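PDB 4EGV: acetyl-CoA acetyltransferase, which probably acts as an acyltransferase and belongs to a monomeric, thiolase-like subfamily of the thiolase superfamily. Local coordinates for residues 64-76 with 101-113. Residues are numbered along the deposited sequence; the frame is centred on the assembly and turned at random.
Sequences VARAIDTVAGTRQ and IGADPAHAVLEVI
One water holds A65, I68 and D104 together. It donates to A65 O and to I68 O, and it accepts from D104 N at 2.7 Å. It links A65 of helix 61-67 and I68 to the loop before strand 107-110. Further along, P105 packs by its ring: CB lies against the carbonyl oxygens of I68 and D69, and CG is 4.0 Å from V71 CG1.

Strands 70-73 and 107-110 run parallel, their axes 4.6 Å apart at the closest. H107 N donates almost straight to D69 O (3.0 Å). The pairing continues from V71 N to H107 O, V109 N to V71 O, G73 N to V109 O and E111 N to G73 O. Helix 93-101 links the two strands, so the unit is a beta-alpha-beta crossover of the thiolase fold. V71, A108 and L110 face that helix; T70, A72, H107 and V109 face the other way. Strand 107-110 lies at one edge of the mixed sheet. In dimeric thiolases the corresponding edge meets a second subunit, whereas this protein is a monomer.

Past the strands, R75 reaches across to residues 110-113 with CG anti to the backbone N (chi1 -165°), and a bend at chi3 sets the guanidinium beside E111 O and L110. NE donates to E111 O at 3.0 Å, bent to 140°. L110 CG covers one guanidinium face, 3.7 Å above the plane and towards the rim.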
ATOM      1  N   VAL A  64      -0.431  -4.970  31.387  1.00 45.78           N
ATOM      2  CA  VAL A  64      -0.810  -5.270  30.010  1.00 44.60           C
ATOM      3  C   VAL A  64       0.317  -6.003  29.305  1.00 43.86           C
ATOM      4  O   VAL A  64       0.107  -7.034  28.675  1.00 43.29           O
ATOM      5  CB  VAL A  64      -1.220  -3.986  29.212  1.00 44.65           C
ATOM      6  CG1 VAL A  64      -1.718  -4.334  27.806  1.00 43.42           C
ATOM      7  CG2 VAL A  64      -2.287  -3.230  29.941  1.00 44.46           C
ATOM      8  N   ALA A  65       1.514  -5.446  29.421  1.00 42.98           N
ATOM      9  CA  ALA A  65       2.733  -6.056  28.921  1.00 42.64           C
ATOM     10  C   ALA A  65       2.950  -7.518  29.373  1.00 42.82           C
ATOM     11  O   ALA A  65       3.330  -8.370  28.571  1.00 42.03           O
ATOM     12  CB  ALA A  65       3.916  -5.224  29.316  1.00 42.57           C
ATOM     13  N   ARG A  66       2.721  -7.807  30.656  1.00 43.16           N
ATOM     14  CA  ARG A  66       2.830  -9.187  31.154  1.00 43.51           C
ATOM     15  C   ARG A  66       1.780 -10.121  30.542  1.00 42.70           C
ATOM     16  O   ARG A  66       1.980 -11.325  30.513  1.00 42.24           O
ATOM     17  CB  ARG A  66       2.819  -9.251  32.693  1.00 44.00           C
ATOM     18  CG  ARG A  66       4.172  -8.895  33.331  1.00 47.06           C
ATOM     19  CD  ARG A  66       4.205  -9.037  34.889  1.00 51.62           C
ATOM     20  NE  ARG A  66       3.087  -8.372  35.595  1.00 54.12           N
ATOM     21  CZ  ARG A  66       3.089  -7.130  36.093  1.00 52.99           C
ATOM     22  NH1 ARG A  66       4.148  -6.349  36.000  1.00 51.25           N
ATOM     23  NH2 ARG A  66       2.009  -6.665  36.691  1.00 52.12           N
ATOM     24  N   ALA A  67       0.689  -9.555  30.022  1.00 41.68           N
ATOM     25  CA  ALA A  67      -0.397 -10.343  29.485  1.00 40.81           C
ATOM     26  C   ALA A  67      -0.259 -10.644  27.987  1.00 40.15           C
ATOM     27  O   ALA A  67      -0.984 -11.489  27.453  1.00 39.78           O
ATOM     28  CB  ALA A  67      -1.755  -9.664  29.785  1.00 40.95           C
ATOM     29  N   ILE A  68       0.644  -9.938  27.315  1.00 39.02           N
ATOM     30  CA  ILE A  68       0.897 -10.161  25.887  1.00 38.44           C
ATOM     31  C   ILE A  68       1.447 -11.580  25.587  1.00 38.72           C
ATOM     32  O   ILE A  68       2.507 -11.963  26.076  1.00 38.17           O
ATOM     33  CB  ILE A  68       1.847  -9.079  25.258  1.00 38.00           C
ATOM     34  CG1 ILE A  68       1.215  -7.703  25.305  1.00 36.80           C
ATOM     35  CG2 ILE A  68       2.191  -9.420  23.815  1.00 36.30           C
ATOM     36  CD1 ILE A  68       2.189  -6.566  25.118  1.00 32.92           C
ATOM     37  N   ASP A  69       0.719 -12.324  24.764  1.00 38.55           N
ATOM     38  CA  ASP A  69       1.107 -13.654  24.401  1.00 39.16           C
ATOM     39  C   ASP A  69       1.767 -13.769  23.006  1.00 38.74           C
ATOM     40  O   ASP A  69       2.497 -14.740  22.735  1.00 38.53           O
ATOM     41  CB  ASP A  69      -0.046 -14.667  24.620  1.00 40.00           C
ATOM     42  CG  ASP A  69      -1.374 -14.307  23.854  1.00 43.46           C
ATOM     43  OD1 ASP A  69      -1.443 -14.304  22.593  1.00 44.63           O
ATOM     44  OD2 ASP A  69      -2.395 -14.069  24.540  1.00 46.01           O
ATOM     45  N   THR A  70       1.529 -12.784  22.131  1.00 38.06           N
ATOM     46  CA  THR A  70       2.179 -12.759  20.826  1.00 37.12           C
ATOM     47  C   THR A  70       2.611 -11.373  20.443  1.00 35.89           C
ATOM     48  O   THR A  70       1.860 -10.431  20.624  1.00 35.12           O
ATOM     49  CB  THR A  70       1.270 -13.275  19.720  1.00 37.50           C
ATOM     50  OG1 THR A  70       0.674 -14.482  20.165  1.00 37.53           O
ATOM     51  CG2 THR A  70       2.076 -13.551  18.458  1.00 37.51           C
ATOM     52  N   VAL A  71       3.836 -11.282  19.928  1.00 34.67           N
ATOM     53  CA  VAL A  71       4.324 -10.100  19.252  1.00 33.61           C
ATOM     54  C   VAL A  71       4.612 -10.400  17.792  1.00 33.54           C
ATOM     55  O   VAL A  71       5.090 -11.470  17.421  1.00 33.25           O
ATOM     56  CB  VAL A  71       5.547  -9.440  19.912  1.00 33.45           C
ATOM     57  CG1 VAL A  71       5.202  -9.014  21.288  1.00 33.76           C
ATOM     58  CG2 VAL A  71       6.729 -10.347  19.936  1.00 33.01           C
ATOM     59  N   ALA A  72       4.292  -9.444  16.951  1.00 32.87           N
ATOM     60  CA  ALA A  72       4.517  -9.602  15.579  1.00 32.69           C
ATOM     61  C   ALA A  72       5.116  -8.287  15.113  1.00 32.76           C
ATOM     62  O   ALA A  72       4.653  -7.209  15.476  1.00 32.85           O
ATOM     63  CB  ALA A  72       3.205  -9.934  14.872  1.00 32.62           C
ATOM     64  N   GLY A  73       6.187  -8.380  14.346  1.00 32.72           N
ATOM     65  CA  GLY A  73       6.806  -7.219  13.738  1.00 33.33           C
ATOM     66  C   GLY A  73       6.822  -7.258  12.225  1.00 33.94           C
ATOM     67  O   GLY A  73       6.925  -8.318  11.584  1.00 33.19           O
ATOM     68  N   THR A  74       6.685  -6.089  11.625  1.00 35.28           N
ATOM     69  CA  THR A  74       6.917  -5.988  10.176  1.00 36.48           C
ATOM     70  C   THR A  74       8.407  -5.932   9.840  1.00 37.41           C
ATOM     71  O   THR A  74       9.225  -5.429  10.601  1.00 37.05           O
ATOM     72  CB  THR A  74       6.193  -4.808   9.505  1.00 35.69           C
ATOM     73  OG1 THR A  74       6.701  -3.578   9.986  1.00 34.69           O
ATOM     74  CG2 THR A  74       4.746  -4.871   9.766  1.00 35.54           C
ATOM     75  N   ARG A  75       8.718  -6.452   8.671  1.00 39.28           N
ATOM     76  CA  ARG A  75      10.082  -6.625   8.206  1.00 41.65           C
ATOM     77  C   ARG A  75      10.700  -5.279   7.800  1.00 43.15           C
ATOM     78  O   ARG A  75      10.089  -4.562   7.006  1.00 42.99           O
ATOM     79  CB  ARG A  75      10.066  -7.603   7.032  1.00 41.09           C
ATOM     80  CG  ARG A  75      11.405  -8.160   6.648  1.00 42.61           C
ATOM     81  CD  ARG A  75      11.287  -9.373   5.660  1.00 43.81           C
ATOM     82  NE  ARG A  75      10.804 -10.589   6.338  1.00 45.37           N
ATOM     83  CZ  ARG A  75      11.572 -11.466   6.972  1.00 43.67           C
ATOM     84  NH1 ARG A  75      12.879 -11.304   7.033  1.00 41.71           N
ATOM     85  NH2 ARG A  75      11.020 -12.505   7.558  1.00 43.81           N
ATOM     86  N   GLN A  76      11.857  -4.915   8.403  1.00 44.53           N
ATOM     87  CA  GLN A  76      12.743  -3.800   7.925  1.00 45.19           C
ATOM     88  C   GLN A  76      14.056  -4.444   7.530  1.00 45.26           C
ATOM     89  O   GLN A  76      14.614  -5.171   8.358  1.00 44.96           O
ATOM     90  CB  GLN A  76      12.996  -2.714   9.034  1.00 44.78           C
ATOM     91  N   ILE A 101       9.756  -3.431  26.635  1.00 39.15           N
ATOM     92  CA  ILE A 101       8.468  -3.005  27.179  1.00 38.53           C
ATOM     93  C   ILE A 101       7.992  -3.848  28.375  1.00 38.47           C
ATOM     94  O   ILE A 101       6.966  -3.558  28.947  1.00 38.32           O
ATOM     95  CB  ILE A 101       7.380  -2.955  26.063  1.00 38.33           C
ATOM     96  CG1 ILE A 101       7.095  -4.347  25.521  1.00 37.88           C
ATOM     97  CG2 ILE A 101       7.782  -2.023  24.948  1.00 37.15           C
ATOM     98  CD1 ILE A 101       5.802  -4.485  24.880  1.00 36.75           C
ATOM     99  N   GLY A 102       8.722  -4.891  28.738  1.00 38.92           N
ATOM    100  CA  GLY A 102       8.373  -5.714  29.896  1.00 39.78           C
ATOM    101  C   GLY A 102       7.474  -6.888  29.586  1.00 40.22           C
ATOM    102  O   GLY A 102       6.772  -7.357  30.442  1.00 40.06           O
ATOM    103  N   ALA A 103       7.502  -7.351  28.344  1.00 41.06           N
ATOM    104  CA  ALA A 103       6.701  -8.486  27.881  1.00 41.77           C
ATOM    105  C   ALA A 103       7.562  -9.740  27.781  1.00 42.27           C
ATOM    106  O   ALA A 103       8.777  -9.649  27.537  1.00 42.33           O
ATOM    107  CB  ALA A 103       6.042  -8.183  26.512  1.00 41.01           C
ATOM    108  N   ASP A 104       6.944 -10.903  27.993  1.00 42.57           N
ATOM    109  CA  ASP A 104       7.612 -12.187  27.735  1.00 42.75           C
ATOM    110  C   ASP A 104       6.630 -13.173  27.051  1.00 41.60           C
ATOM    111  O   ASP A 104       6.082 -14.079  27.698  1.00 40.82           O
ATOM    112  CB  ASP A 104       8.244 -12.760  29.017  1.00 43.42           C
ATOM    113  CG  ASP A 104       9.120 -14.025  28.738  1.00 46.17           C
ATOM    114  OD1 ASP A 104       9.800 -14.069  27.683  1.00 45.28           O
ATOM    115  OD2 ASP A 104       9.117 -14.981  29.574  1.00 48.11           O
ATOM    116  N   PRO A 105       6.394 -12.967  25.743  1.00 40.74           N
ATOM    117  CA  PRO A 105       5.298 -13.631  25.064  1.00 39.84           C
ATOM    118  C   PRO A 105       5.706 -14.976  24.559  1.00 39.38           C
ATOM    119  O   PRO A 105       6.872 -15.173  24.220  1.00 39.42           O
ATOM    120  CB  PRO A 105       5.007 -12.716  23.899  1.00 39.53           C
ATOM    121  CG  PRO A 105       6.285 -12.076  23.589  1.00 39.99           C
ATOM    122  CD  PRO A 105       7.096 -12.015  24.862  1.00 40.72           C
ATOM    123  N   ALA A 106       4.759 -15.902  24.505  1.00 38.97           N
ATOM    124  CA  ALA A 106       5.034 -17.232  24.003  1.00 38.69           C
ATOM    125  C   ALA A 106       5.411 -17.199  22.483  1.00 38.65           C
ATOM    126  O   ALA A 106       6.336 -17.866  22.075  1.00 37.64           O
ATOM    127  CB  ALA A 106       3.851 -18.207  24.326  1.00 38.08           C
ATOM    128  N   HIS A 107       4.712 -16.422  21.646  1.00 38.61           N
ATOM    129  CA  HIS A 107       5.067 -16.394  20.207  1.00 39.28           C
ATOM    130  C   HIS A 107       5.608 -15.056  19.761  1.00 37.30           C
ATOM    131  O   HIS A 107       5.100 -14.021  20.130  1.00 36.91           O
ATOM    132  CB  HIS A 107       3.916 -16.834  19.275  1.00 40.61           C
ATOM    133  CG  HIS A 107       3.401 -18.208  19.559  1.00 46.81           C
ATOM    134  ND1 HIS A 107       4.073 -19.351  19.163  1.00 51.30           N
ATOM    135  CD2 HIS A 107       2.296 -18.630  20.228  1.00 51.10           C
ATOM    136  CE1 HIS A 107       3.395 -20.417  19.556  1.00 52.93           C
ATOM    137  NE2 HIS A 107       2.315 -20.007  20.209  1.00 54.00           N
ATOM    138  N   ALA A 108       6.669 -15.096  18.979  1.00 35.57           N
ATOM    139  CA  ALA A 108       7.147 -13.922  18.294  1.00 33.89           C
ATOM    140  C   ALA A 108       7.069 -14.176  16.771  1.00 33.03           C
ATOM    141  O   ALA A 108       7.389 -15.257  16.293  1.00 31.91           O
ATOM    142  CB  ALA A 108       8.552 -13.576  18.745  1.00 33.23           C
ATOM    143  N   VAL A 109       6.603 -13.188  16.011  1.00 32.20           N
ATOM    144  CA  VAL A 109       6.483 -13.351  14.559  1.00 31.81           C
ATOM    145  C   VAL A 109       7.197 -12.256  13.802  1.00 31.09           C
ATOM    146  O   VAL A 109       7.081 -11.117  14.161  1.00 30.67           O
ATOM    147  CB  VAL A 109       4.964 -13.453  14.093  1.00 31.99           C
ATOM    148  CG1 VAL A 109       4.836 -13.494  12.631  1.00 31.82           C
ATOM    149  CG2 VAL A 109       4.304 -14.660  14.661  1.00 32.04           C
ATOM    150  N   LEU A 110       7.952 -12.623  12.763  1.00 31.24           N
ATOM    151  CA  LEU A 110       8.545 -11.672  11.798  1.00 30.57           C
ATOM    152  C   LEU A 110       7.854 -11.892  10.463  1.00 30.30           C
ATOM    153  O   LEU A 110       7.980 -12.940   9.851  1.00 29.75           O
ATOM    154  CB  LEU A 110      10.074 -11.828  11.673  1.00 30.07           C
ATOM    155  CG  LEU A 110      10.820 -10.761  10.839  1.00 30.93           C
ATOM    156  CD1 LEU A 110      10.546  -9.294  11.317  1.00 29.06           C
ATOM    157  CD2 LEU A 110      12.331 -11.040  10.762  1.00 29.75           C
ATOM    158  N   GLU A 111       7.103 -10.889  10.032  1.00 30.50           N
ATOM    159  CA  GLU A 111       6.167 -11.052   8.925  1.00 30.79           C
ATOM    160  C   GLU A 111       6.897 -10.929   7.578  1.00 29.92           C
ATOM    161  O   GLU A 111       8.054 -10.498   7.535  1.00 29.89           O
ATOM    162  CB  GLU A 111       4.991 -10.056   9.104  1.00 31.46           C
ATOM    163  CG  GLU A 111       3.940  -9.872   7.922  1.00 34.67           C
ATOM    164  CD  GLU A 111       3.071 -11.126   7.537  1.00 38.79           C
ATOM    165  OE1 GLU A 111       3.534 -12.282   7.616  1.00 35.93           O
ATOM    166  OE2 GLU A 111       1.896 -10.921   7.125  1.00 40.21           O
ATOM    167  N   VAL A 112       6.246 -11.353   6.500  1.00 29.30           N
ATOM    168  CA  VAL A 112       6.738 -11.165   5.123  1.00 28.98           C
ATOM    169  C   VAL A 112       6.799  -9.689   4.693  1.00 28.70           C
ATOM    170  O   VAL A 112       6.135  -8.848   5.240  1.00 28.84           O
ATOM    171  CB  VAL A 112       5.890 -12.007   4.057  1.00 29.48           C
ATOM    172  CG1 VAL A 112       5.958 -13.550   4.340  1.00 27.31           C
ATOM    173  CG2 VAL A 112       4.420 -11.500   3.939  1.00 27.57           C
ATOM    174  N   ILE A 113       7.589  -9.385   3.681  1.00 28.72           N
ATOM    175  CA  ILE A 113       7.708  -8.011   3.152  1.00 28.09           C
ATOM    176  C   ILE A 113       6.382  -7.516   2.542  1.00 27.38           C
ATOM    177  O   ILE A 113       5.532  -8.311   2.156  1.00 26.50           O
ATOM    178  CB  ILE A 113       8.895  -7.885   2.083  1.00 28.32           C
ATOM    179  CG1 ILE A 113       9.444  -6.476   2.000  1.00 29.14           C
ATOM    180  CG2 ILE A 113       8.482  -8.360   0.668  1.00 27.00           C
ATOM    181  CD1 ILE A 113      10.642  -6.173   2.928  1.00 33.55           C
TER
HETATM  182  O   HOH W   1       4.268 -10.805  27.809  1.00  7.35           O